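Local coordinates for DNA polymerase III, beta subunit (Eubacterium rectale, PDB 3T0P), which probably forms a ring-shaped head-to-tail dimer around DNA that tethers DNA polymerases to their template and makes them processive, at residues 267-271 and 303-307. Residues are numbered along the deposited sequence; the frame is centred on the assembly and turned at random.
Sequences CIDRA and MNEDI
R270 and E305 form a side-on, two-pronged salt bridge between helix 261-272 and strand 302-308, whose sampled segments run antiparallel with axes 9.6 Å apart. Followed outward from the helix, R270 first sets its CB against the selenium of M303, SE, at 4.0 Å. Its CD then passes E305 OE1, and a bend at chi3 (-82°) brings NE round to donate to that same oxygen at 2.9 Å. This bond is nearly straight, with an N-H...O angle of 165°. OE1 lies exactly in the guanidinium plane, although NE stands 23° out of the carboxylate plane. At the tip, NH2 reaches the syn lone pair of E305 OE2 at 2.8 Å. The remaining nitrogen, NH1, bonds the backbone carbonyl of K81 of the second subunit, so all three guanidinium nitrogens are engaged and the group's rotation is fixed. E305 approaches as an extended chain, its CG anti to the backbone N, and crosses R270 at about a right angle. C267 lies against one face of the carboxylate, CB 3.5 Å from E305 CD, and I307 brings CD1 to 3.8 Å from C267 CB. Further along the helix, selenomethionine M303, bent at chi3, sets CE 3.7 Å from A271 CB. M303, N304 and E305 also pair with a strand of the second subunit, continuing the sheet across the dimer interface of the clamp. With R270 cut back to alanine, the buried carboxylate of E305 would probably lose its counter-charge, and the K81 carbonyl of the second subunit this donor. The chemistry is thus a patch of selenomethionine, alanine and isoleucine groups beside one buried ion pair, whose mutual neutralisation probably lets charge sit at the ring's subunit junction.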
loop_
_atom_site.group_PDB
_atom_site.type_symbol
_atom_site.label_atom_id
_atom_site.label_comp_id
_atom_site.label_asym_id
_atom_site.label_seq_id
_atom_site.Cartn_x
_atom_site.Cartn_y
_atom_site.Cartn_z
ATOM N N CYS B 267 -23.111 -5.548 -6.770
ATOM C CA CYS B 267 -24.126 -5.724 -5.766
ATOM C C CYS B 267 -23.632 -6.574 -4.585
ATOM O O CYS B 267 -23.907 -6.238 -3.443
ATOM C CB CYS B 267 -25.373 -6.339 -6.381
ATOM S SG CYS B 267 -26.528 -6.956 -5.141
ATOM N N ILE B 268 -22.957 -7.706 -4.865
ATOM C CA ILE B 268 -22.447 -8.597 -3.827
ATOM C C ILE B 268 -21.354 -7.864 -3.031
ATOM O O ILE B 268 -21.293 -7.976 -1.800
ATOM C CB ILE B 268 -21.968 -9.947 -4.412
ATOM C CG1 ILE B 268 -23.133 -10.624 -5.176
ATOM C CG2 ILE B 268 -21.464 -10.846 -3.279
ATOM C CD1 ILE B 268 -22.871 -12.029 -5.776
ATOM N N ASP B 269 -20.551 -7.061 -3.718
ATOM C CA ASP B 269 -19.514 -6.274 -3.066
ATOM C C ASP B 269 -20.166 -5.233 -2.112
ATOM O O ASP B 269 -19.713 -5.100 -0.978
ATOM C CB ASP B 269 -18.629 -5.626 -4.131
ATOM C CG ASP B 269 -17.476 -4.794 -3.606
ATOM O OD1 ASP B 269 -16.684 -5.325 -2.782
ATOM O OD2 ASP B 269 -17.326 -3.638 -4.069
ATOM N N ARG B 270 -21.257 -4.570 -2.532
ATOM C CA ARG B 270 -22.011 -3.607 -1.692
ATOM C C ARG B 270 -22.499 -4.279 -0.411
ATOM O O ARG B 270 -22.353 -3.732 0.659
ATOM C CB ARG B 270 -23.255 -3.072 -2.433
ATOM C CG ARG B 270 -22.983 -1.872 -3.265
ATOM C CD ARG B 270 -24.267 -1.225 -3.768
ATOM N NE ARG B 270 -24.790 -1.886 -4.960
ATOM C CZ ARG B 270 -24.327 -1.712 -6.196
ATOM N NH1 ARG B 270 -23.292 -0.915 -6.419
ATOM N NH2 ARG B 270 -24.884 -2.352 -7.214
ATOM N N ALA B 271 -23.086 -5.462 -0.535
ATOM C CA ALA B 271 -23.591 -6.247 0.573
ATOM C C ALA B 271 -22.504 -6.553 1.624
ATOM O O ALA B 271 -22.815 -6.556 2.811
ATOM C CB ALA B 271 -24.176 -7.552 0.035
HETATM N N MSE B 303 -29.646 -4.519 3.539
HETATM C CA MSE B 303 -29.574 -4.136 2.150
HETATM C C MSE B 303 -30.558 -4.963 1.339
HETATM O O MSE B 303 -30.699 -6.157 1.562
HETATM C CB MSE B 303 -28.158 -4.287 1.593
HETATM C CG MSE B 303 -28.001 -3.681 0.190
HETATM SE SE MSE B 303 -26.599 -4.553 -0.912
HETATM C CE MSE B 303 -27.526 -6.365 -1.129
ATOM N N ASN B 304 -31.203 -4.324 0.368
ATOM C CA ASN B 304 -32.060 -4.978 -0.599
ATOM C C ASN B 304 -31.696 -4.451 -1.994
ATOM O O ASN B 304 -31.621 -3.236 -2.183
ATOM C CB ASN B 304 -33.541 -4.736 -0.259
ATOM C CG ASN B 304 -34.444 -5.605 -1.085
ATOM O OD1 ASN B 304 -34.668 -6.762 -0.759
ATOM N ND2 ASN B 304 -34.902 -5.104 -2.224
ATOM N N GLU B 305 -31.459 -5.338 -2.954
ATOM C CA GLU B 305 -31.124 -4.921 -4.317
ATOM C C GLU B 305 -31.798 -5.825 -5.344
ATOM O O GLU B 305 -31.815 -7.033 -5.160
ATOM C CB GLU B 305 -29.586 -4.945 -4.548
ATOM C CG GLU B 305 -29.199 -4.346 -5.895
ATOM C CD GLU B 305 -27.771 -3.864 -6.095
ATOM O OE1 GLU B 305 -27.021 -3.747 -5.092
ATOM O OE2 GLU B 305 -27.398 -3.622 -7.269
ATOM N N ASP B 306 -32.265 -5.240 -6.457
ATOM C CA ASP B 306 -32.873 -5.969 -7.573
ATOM C C ASP B 306 -31.989 -5.870 -8.806
ATOM O O ASP B 306 -31.510 -4.802 -9.125
ATOM C CB ASP B 306 -34.293 -5.446 -7.884
ATOM C CG ASP B 306 -35.319 -5.662 -6.785
ATOM O OD1 ASP B 306 -35.497 -6.824 -6.354
ATOM O OD2 ASP B 306 -35.977 -4.678 -6.388
ATOM N N ILE B 307 -31.756 -6.986 -9.487
ATOM C CA ILE B 307 -30.980 -7.019 -10.724
ATOM C C ILE B 307 -31.848 -7.677 -11.786
ATOM O O ILE B 307 -32.432 -8.731 -11.532
ATOM C CB ILE B 307 -29.604 -7.740 -10.573
ATOM C CG1 ILE B 307 -28.784 -7.178 -9.382
ATOM C CG2 ILE B 307 -28.785 -7.670 -11.888
ATOM C CD1 ILE B 307 -27.410 -7.908 -9.156
#